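PDB 1VB5: translation initiation factor eIF-2B from Pyrococcus horikoshii, which probably promotes the exchange of GDP for GTP on initiation factor 2, as the regulatory subunit of archaeal initiation factor 2B. Local coordinates for residues M233-R237 and N248-V253; P60-S64 and A185-T189; L2-V6 and T34-L39. All blocks are in the same frame, centred on the assembly; numbering follows the deposited sequence.

Interaction 1: residues M233-R237 and N248-V253; sequences MLMER and NVLFDV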
loop_
_atom_site.group_PDB
_atom_site.type_symbol
_atom_site.label_atom_id
_atom_site.label_comp_id
_atom_site.label_asym_id
_atom_site.label_seq_id
_atom_site.Cartn_x
_atom_site.Cartn_y
_atom_site.Cartn_z
ATOM N N MET B 233 -8.135 11.548 15.884
ATOM C CA MET B 233 -6.886 12.225 15.542
ATOM C C MET B 233 -5.916 11.160 15.036
ATOM O O MET B 233 -5.601 10.213 15.761
ATOM C CB MET B 233 -6.270 12.893 16.776
ATOM C CG MET B 233 -6.986 14.134 17.282
ATOM S SD MET B 233 -6.286 14.713 18.866
ATOM C CE MET B 233 -4.792 15.578 18.311
ATOM N N LEU B 234 -5.449 11.304 13.798
ATOM C CA LEU B 234 -4.507 10.343 13.224
ATOM C C LEU B 234 -3.094 10.915 13.316
ATOM O O LEU B 234 -2.753 11.878 12.622
ATOM C CB LEU B 234 -4.874 10.054 11.767
ATOM C CG LEU B 234 -6.303 9.542 11.545
ATOM C CD1 LEU B 234 -6.571 9.388 10.054
ATOM C CD2 LEU B 234 -6.498 8.217 12.271
ATOM N N MET B 235 -2.282 10.313 14.182
ATOM C CA MET B 235 -0.908 10.755 14.414
ATOM C C MET B 235 -0.016 10.671 13.174
ATOM O O MET B 235 -0.167 9.778 12.337
ATOM C CB MET B 235 -0.294 9.947 15.567
ATOM C CG MET B 235 1.058 10.460 16.048
ATOM S SD MET B 235 1.649 9.626 17.549
ATOM C CE MET B 235 2.657 8.303 16.855
ATOM N N GLU B 236 0.922 11.607 13.075
ATOM C CA GLU B 236 1.840 11.669 11.944
ATOM C C GLU B 236 3.283 11.912 12.412
ATOM O O GLU B 236 3.506 12.568 13.431
ATOM C CB GLU B 236 1.405 12.803 11.011
ATOM C CG GLU B 236 2.053 12.777 9.643
ATOM C CD GLU B 236 1.689 13.983 8.787
ATOM O OE1 GLU B 236 0.538 14.466 8.883
ATOM O OE2 GLU B 236 2.557 14.434 8.008
ATOM N N ARG B 237 4.249 11.367 11.675
ATOM C CA ARG B 237 5.671 11.549 11.981
ATOM C C ARG B 237 6.348 12.066 10.717
ATOM O O ARG B 237 5.875 11.814 9.610
ATOM C CB ARG B 237 6.363 10.229 12.346
ATOM C CG ARG B 237 5.891 9.501 13.586
ATOM C CD ARG B 237 6.760 8.250 13.768
ATOM N NE ARG B 237 6.022 7.099 14.280
ATOM C CZ ARG B 237 5.720 6.904 15.559
ATOM N NH1 ARG B 237 6.100 7.786 16.477
ATOM N NH2 ARG B 237 5.033 5.825 15.920
ATOM N N ASN B 248 3.362 11.410 6.093
ATOM C CA ASN B 248 3.330 10.120 6.776
ATOM C C ASN B 248 2.292 10.018 7.889
ATOM O O ASN B 248 2.633 10.057 9.073
ATOM C CB ASN B 248 4.737 9.815 7.317
ATOM C CG ASN B 248 4.819 8.495 8.071
ATOM O OD1 ASN B 248 4.230 7.488 7.676
ATOM N ND2 ASN B 248 5.580 8.493 9.159
ATOM N N VAL B 249 1.026 9.903 7.499
ATOM C CA VAL B 249 -0.067 9.757 8.456
ATOM C C VAL B 249 -0.033 8.272 8.792
ATOM O O VAL B 249 -0.306 7.423 7.937
ATOM C CB VAL B 249 -1.433 10.129 7.820
ATOM C CG1 VAL B 249 -2.560 9.957 8.839
ATOM C CG2 VAL B 249 -1.397 11.573 7.321
ATOM N N LEU B 250 0.310 7.964 10.037
ATOM C CA LEU B 250 0.457 6.581 10.477
ATOM C C LEU B 250 -0.797 5.747 10.685
ATOM O O LEU B 250 -0.732 4.520 10.622
ATOM C CB LEU B 250 1.297 6.547 11.755
ATOM C CG LEU B 250 2.748 7.014 11.599
ATOM C CD1 LEU B 250 3.287 7.442 12.945
ATOM C CD2 LEU B 250 3.595 5.899 10.991
ATOM N N PHE B 251 -1.936 6.384 10.930
ATOM C CA PHE B 251 -3.144 5.608 11.159
ATOM C C PHE B 251 -4.317 5.976 10.273
ATOM O O PHE B 251 -4.432 7.103 9.791
ATOM C CB PHE B 251 -3.556 5.694 12.633
ATOM C CG PHE B 251 -2.436 5.384 13.583
ATOM C CD1 PHE B 251 -1.598 6.391 14.041
ATOM C CD2 PHE B 251 -2.198 4.079 13.993
ATOM C CE1 PHE B 251 -0.531 6.103 14.900
ATOM C CE2 PHE B 251 -1.137 3.780 14.847
ATOM C CZ PHE B 251 -0.303 4.794 15.300
ATOM N N ASP B 252 -5.185 4.995 10.068
ATOM C CA ASP B 252 -6.357 5.169 9.239
ATOM C C ASP B 252 -7.608 4.696 9.944
ATOM O O ASP B 252 -7.556 4.221 11.078
ATOM C CB ASP B 252 -6.203 4.376 7.947
ATOM C CG ASP B 252 -6.438 2.862 8.136
ATOM O OD1 ASP B 252 -5.725 2.214 8.924
ATOM O OD2 ASP B 252 -7.343 2.317 7.474
ATOM N N VAL B 253 -8.727 4.808 9.237
ATOM C CA VAL B 253 -10.023 4.413 9.759
ATOM C C VAL B 253 -10.768 3.459 8.823
ATOM O O VAL B 253 -10.932 3.738 7.632
ATOM C CB VAL B 253 -10.904 5.651 9.990
ATOM C CG1 VAL B 253 -12.220 5.242 10.640
ATOM C CG2 VAL B 253 -10.165 6.651 10.858
#
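Glu236 and Val249 face each other across a single antiparallel bridge, with their CA atoms 4.4 Å apart, and they form a non-hydrogen-bonded pair because the backbone bonds fall on their neighbours. The stronger of these runs from Leu250 N to Met235 O (3.0 Å). On the other side of the pair the bond from Arg237 N to Asn248 O is weak, and the position of that oxygen is doubtful. Asn248 ND2 adds a weak bond to Arg237 O at 3.4 Å.

Apolar contacts accompany the backbone pairing. Leu234 presents CB to Val249 CG1 (3.7 Å), while its CD2 branch reaches Phe251 CB at 3.9 Å. The Phe251 ring turns its edge to Met235 CB. Leu250 lies alongside Met235 and crosses Arg237 at about a right angle, its CD1 lying 3.4 Å from Arg237 CG. The bend of Met235 at chi3 (93°) brings CE over one face of the Arg237 guanidinium, offset toward its rim.

Glu236 directs its charge elsewhere, its OE1 forming a salt bridge with Arg247. Leu173 of the second subunit packs on Leu234, and Gln170 of the same subunit on Val249. The pairing extends outward from strand 251-254, an outer strand of a three-stranded antiparallel sheet, and closes the base of the β-hairpin arm formed by strands 240-241 and 244-245.

Interaction 2: residues P60-S64 and A185-T189; sequences PSMAS and ADMIT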
loop_
_atom_site.group_PDB
_atom_site.type_symbol
_atom_site.label_atom_id
_atom_site.label_comp_id
_atom_site.label_asym_id
_atom_site.label_seq_id
_atom_site.Cartn_x
_atom_site.Cartn_y
_atom_site.Cartn_z
ATOM N N PRO B 60 -2.618 9.927 20.456
ATOM C CA PRO B 60 -4.072 10.085 20.559
ATOM C C PRO B 60 -4.857 9.067 19.727
ATOM O O PRO B 60 -6.084 9.027 19.798
ATOM C CB PRO B 60 -4.299 11.519 20.084
ATOM C CG PRO B 60 -3.021 12.209 20.468
ATOM C CD PRO B 60 -1.981 11.195 20.060
ATOM N N SER B 61 -4.151 8.254 18.941
ATOM C CA SER B 61 -4.801 7.239 18.109
ATOM C C SER B 61 -4.973 5.910 18.848
ATOM O O SER B 61 -5.649 5.007 18.358
ATOM C CB SER B 61 -3.996 6.992 16.823
ATOM O OG SER B 61 -3.986 8.132 15.976
ATOM N N MET B 62 -4.355 5.788 20.018
ATOM C CA MET B 62 -4.448 4.554 20.791
ATOM C C MET B 62 -5.353 4.692 22.007
ATOM O O MET B 62 -5.034 5.396 22.968
ATOM C CB MET B 62 -3.055 4.093 21.222
ATOM C CG MET B 62 -2.211 3.569 20.071
ATOM S SD MET B 62 -0.630 2.908 20.617
ATOM C CE MET B 62 0.114 2.434 19.044
ATOM N N ALA B 63 -6.486 4.004 21.951
ATOM C CA ALA B 63 -7.469 4.039 23.024
ATOM C C ALA B 63 -6.951 3.425 24.320
ATOM O O ALA B 63 -7.444 3.742 25.396
ATOM C CB ALA B 63 -8.738 3.318 22.583
ATOM N N SER B 64 -5.961 2.547 24.213
ATOM C CA SER B 64 -5.412 1.895 25.392
ATOM C C SER B 64 -4.825 2.928 26.346
ATOM O O SER B 64 -4.948 2.798 27.565
ATOM C CB SER B 64 -4.341 0.879 24.993
ATOM O OG SER B 64 -3.235 1.520 24.389
ATOM N N ALA B 185 -5.793 -3.514 16.167
ATOM C CA ALA B 185 -6.457 -2.224 16.231
ATOM C C ALA B 185 -5.845 -1.359 17.321
ATOM O O ALA B 185 -5.461 -1.858 18.384
ATOM C CB ALA B 185 -7.939 -2.414 16.502
ATOM N N ASP B 186 -5.750 -0.064 17.045
ATOM C CA ASP B 186 -5.219 0.893 18.001
ATOM C C ASP B 186 -6.406 1.508 18.735
ATOM O O ASP B 186 -6.267 2.032 19.833
ATOM C CB ASP B 186 -4.420 1.977 17.271
ATOM C CG ASP B 186 -3.171 1.425 16.616
ATOM O OD1 ASP B 186 -2.175 1.176 17.334
ATOM O OD2 ASP B 186 -3.185 1.221 15.385
ATOM N N MET B 187 -7.580 1.426 18.120
ATOM C CA MET B 187 -8.791 1.973 18.720
ATOM C C MET B 187 -10.059 1.530 18.001
ATOM O O MET B 187 -10.079 1.399 16.773
ATOM C CB MET B 187 -8.747 3.507 18.714
ATOM C CG MET B 187 -10.013 4.149 19.266
ATOM S SD MET B 187 -10.134 5.936 19.063
ATOM C CE MET B 187 -8.593 6.495 19.810
ATOM N N ILE B 188 -11.107 1.279 18.778
ATOM C CA ILE B 188 -12.407 0.931 18.227
ATOM C C ILE B 188 -13.219 2.144 18.674
ATOM O O ILE B 188 -13.446 2.334 19.873
ATOM C CB ILE B 188 -13.019 -0.342 18.862
ATOM C CG1 ILE B 188 -12.112 -1.560 18.632
ATOM C CG2 ILE B 188 -14.406 -0.582 18.280
ATOM C CD1 ILE B 188 -11.847 -1.902 17.167
ATOM N N THR B 189 -13.625 2.982 17.724
ATOM C CA THR B 189 -14.378 4.182 18.058
ATOM C C THR B 189 -15.730 3.850 18.671
ATOM O O THR B 189 -16.164 2.698 18.670
ATOM C CB THR B 189 -14.598 5.083 16.819
ATOM O OG1 THR B 189 -15.395 4.392 15.849
ATOM C CG2 THR B 189 -13.265 5.452 16.191
HETATM O O HOH W 1 -4.673 0.932 21.983
#
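A classic beta bulge, in which Asp186 and Met187 both face Val195, meets the start of helix 63-71. Asp186 O is the main polar link: it accepts a hydrogen bond from Ala63 N at 2.9 Å, with the donor tilted 15° from the carbonyl plane. The same oxygen accepts a hydrogen bond from a water, 2.9 Å from the water oxygen to Asp186 O, and that water in turn accepts from Ser64 N. One buried carbonyl thus gathers two successive N-H groups of the helix start, one directly and one through water. Met62 CA adds a CA-H...O contact to Asp186 O.

The side chains close in around this link. Met62 crosses Asp186 obliquely, and its extended chain (chi3 -178°) runs past the carboxylate, with CG 3.6 Å from Asp186 OD1 and CE also beside that oxygen. Met187 sets CG against Ala63 CB at 3.6 Å. Its turn at chi3 (-54°) then carries CE back to within 3.6 Å of Pro60 O. With an alanine in place of Met62, the OD1 side of the Asp186 carboxylate would probably lose the methionine chain beside it, leaving a gap toward Ala21 and Leu24 of helix 21-38.

That helix also supplies Ala25, which meets Ser64. Within the bulge, Met187 packs on Val195 of strand 194-197, while Phe251 of strand 251-254 packs on both Ser61 and Asp186.

Interaction 3: residues L2-V6 and T34-L39; sequences LPERV and TLAEEL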
loop_
_atom_site.group_PDB
_atom_site.type_symbol
_atom_site.label_atom_id
_atom_site.label_comp_id
_atom_site.label_asym_id
_atom_site.label_seq_id
_atom_site.Cartn_x
_atom_site.Cartn_y
_atom_site.Cartn_z
ATOM N N LEU B 2 7.045 17.000 36.196
ATOM C CA LEU B 2 7.091 15.552 36.555
ATOM C C LEU B 2 8.526 15.072 36.743
ATOM O O LEU B 2 9.463 15.679 36.230
ATOM C CB LEU B 2 6.426 14.708 35.462
ATOM C CG LEU B 2 4.936 14.914 35.185
ATOM C CD1 LEU B 2 4.510 14.007 34.039
ATOM C CD2 LEU B 2 4.126 14.607 36.435
ATOM N N PRO B 3 8.710 13.963 37.482
ATOM C CA PRO B 3 10.030 13.380 37.746
ATOM C C PRO B 3 10.787 13.102 36.450
ATOM O O PRO B 3 10.186 12.998 35.378
ATOM C CB PRO B 3 9.693 12.091 38.491
ATOM C CG PRO B 3 8.438 12.446 39.221
ATOM C CD PRO B 3 7.656 13.199 38.172
ATOM N N GLU B 4 12.104 12.969 36.554
ATOM C CA GLU B 4 12.931 12.702 35.385
ATOM C C GLU B 4 12.694 11.289 34.860
ATOM O O GLU B 4 12.640 11.072 33.648
ATOM C CB GLU B 4 14.412 12.897 35.732
ATOM C CG GLU B 4 15.366 12.692 34.561
ATOM C CD GLU B 4 14.947 13.455 33.314
ATOM O OE1 GLU B 4 14.658 14.667 33.416
ATOM O OE2 GLU B 4 14.913 12.839 32.226
ATOM N N ARG B 5 12.551 10.330 35.770
ATOM C CA ARG B 5 12.314 8.948 35.372
ATOM C C ARG B 5 11.042 8.843 34.533
ATOM O O ARG B 5 11.011 8.137 33.525
ATOM C CB ARG B 5 12.187 8.046 36.600
ATOM C CG ARG B 5 13.498 7.729 37.304
ATOM C CD ARG B 5 13.241 6.837 38.514
ATOM N NE ARG B 5 14.468 6.373 39.155
ATOM C CZ ARG B 5 15.400 7.170 39.672
ATOM N NH1 ARG B 5 15.256 8.489 39.625
ATOM N NH2 ARG B 5 16.478 6.645 40.243
ATOM N N VAL B 6 9.996 9.549 34.955
ATOM C CA VAL B 6 8.727 9.531 34.238
ATOM C C VAL B 6 8.882 10.178 32.864
ATOM O O VAL B 6 8.473 9.606 31.852
ATOM C CB VAL B 6 7.622 10.280 35.025
ATOM C CG1 VAL B 6 6.340 10.338 34.202
ATOM C CG2 VAL B 6 7.364 9.575 36.349
ATOM N N THR B 34 6.166 4.497 38.385
ATOM C CA THR B 34 7.357 5.291 38.649
ATOM C C THR B 34 6.973 6.536 39.443
ATOM O O THR B 34 7.660 6.925 40.384
ATOM C CB THR B 34 8.034 5.719 37.327
ATOM O OG1 THR B 34 8.549 4.559 36.661
ATOM C CG2 THR B 34 9.168 6.702 37.589
ATOM N N LEU B 35 5.868 7.156 39.049
ATOM C CA LEU B 35 5.376 8.353 39.714
ATOM C C LEU B 35 5.172 8.085 41.211
ATOM O O LEU B 35 5.436 8.948 42.050
ATOM C CB LEU B 35 4.052 8.777 39.080
ATOM C CG LEU B 35 3.476 10.137 39.466
ATOM C CD1 LEU B 35 4.379 11.237 38.936
ATOM C CD2 LEU B 35 2.077 10.281 38.890
ATOM N N ALA B 36 4.708 6.879 41.532
ATOM C CA ALA B 36 4.447 6.478 42.912
ATOM C C ALA B 36 5.705 6.307 43.768
ATOM O O ALA B 36 5.615 6.224 44.993
ATOM C CB ALA B 36 3.636 5.184 42.926
ATOM N N GLU B 37 6.871 6.250 43.130
ATOM C CA GLU B 37 8.126 6.079 43.858
ATOM C C GLU B 37 8.904 7.382 43.999
ATOM O O GLU B 37 9.836 7.464 44.796
ATOM C CB GLU B 37 9.032 5.076 43.145
ATOM C CG GLU B 37 8.387 3.758 42.780
ATOM C CD GLU B 37 9.341 2.855 42.020
ATOM O OE1 GLU B 37 9.971 3.338 41.050
ATOM O OE2 GLU B 37 9.460 1.665 42.383
ATOM N N GLU B 38 8.528 8.398 43.230
ATOM C CA GLU B 38 9.250 9.666 43.262
ATOM C C GLU B 38 8.580 10.823 43.987
ATOM O O GLU B 38 9.266 11.725 44.468
ATOM C CB GLU B 38 9.568 10.112 41.833
ATOM C CG GLU B 38 10.320 9.086 41.009
ATOM C CD GLU B 38 11.641 8.690 41.632
ATOM O OE1 GLU B 38 12.462 9.592 41.906
ATOM O OE2 GLU B 38 11.859 7.478 41.847
ATOM N N LEU B 39 7.255 10.815 44.071
ATOM C CA LEU B 39 6.556 11.922 44.714
ATOM C C LEU B 39 5.935 11.638 46.075
ATOM O O LEU B 39 5.619 10.494 46.412
ATOM C CB LEU B 39 5.476 12.463 43.777
ATOM C CG LEU B 39 5.962 13.006 42.433
ATOM C CD1 LEU B 39 4.780 13.542 41.652
ATOM C CD2 LEU B 39 6.987 14.104 42.655
#
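The guanidinium of Arg5 and the carboxylate of Glu38 lie nearly parallel, their planes only 8° apart, with Glu38 OE2 over one face of the arginine group. The two side chains cross at about a right angle. No N-H is directed at the acid, so the long salt bridge from Arg5 NH1 to Glu38 OE1 (3.8 Å) is an attraction of charges and not a hydrogen-bonded pair. The methylene Arg5 CD also rests 3.7 Å from Glu38 OE2. A bend at chi2 (-58°) lays the Glu38 carboxylate against Arg5, whose chain, extended from CG to NE, brings its guanidinium there. A face-on pairing of this kind is likely to fix the orientation of the groups less firmly than paired N-H...O bonds would.

Beneath the charges the contact is apolar. The Pro3 ring and the Glu38 chain lie alongside each other, pointing opposite ways, with Pro3 CG 3.7 Å from Glu38 CB, and the same ring atom meets Leu39 CD2 at 4.1 Å. Pro3 occupies the N-cap position of helix 4-14, so its ring packs just where that helix begins. Leu35 CD1 lies 3.9 Å from Pro3 CD, and it also touches Leu2 CD2 and Val6 CG2.

The two branches of Thr34 face different partners. With chi1 at -67°, OG1 stands beside the backbone N and bonds to Glu30 O of its own helix, which leaves CG2 to face helix 4-14. There this methyl meets Arg5 CB at 3.4 Å and Val6 CG2 at 3.6 Å.

The contact thus joins the start of helix 4-14 to the end of helix 21-38. Helix 41-58 packs against both: Leu51 meets Val6, Glu50 meets Leu2, and Ala47 meets Leu35 and Leu39. Arg78 NH1 hydrogen-bonds to Ala36 O and Leu39 O.

Along the chain the contacts close in the order 3, 2, 1, in series. Interactions 1 and 2 are neighbours, their centres 12 Å apart, and both reach the three-stranded antiparallel sheet at its outer strands, 251-254 and 187-188. Ser61 ties them together, its OG probably hydrogen-bonded to Met233 O and Met235 N. Interaction 3 stands apart among the N-terminal helices, its centre 26 Å from that of interaction 2 and 30 Å from that of interaction 1, with no atoms touching either. Helix 21-38 spans the distance: its start packs on interaction 2, its end forms interaction 3. Interaction 2 connects the helices to the small sheet, while interaction 3 ties helices within the N-terminal part.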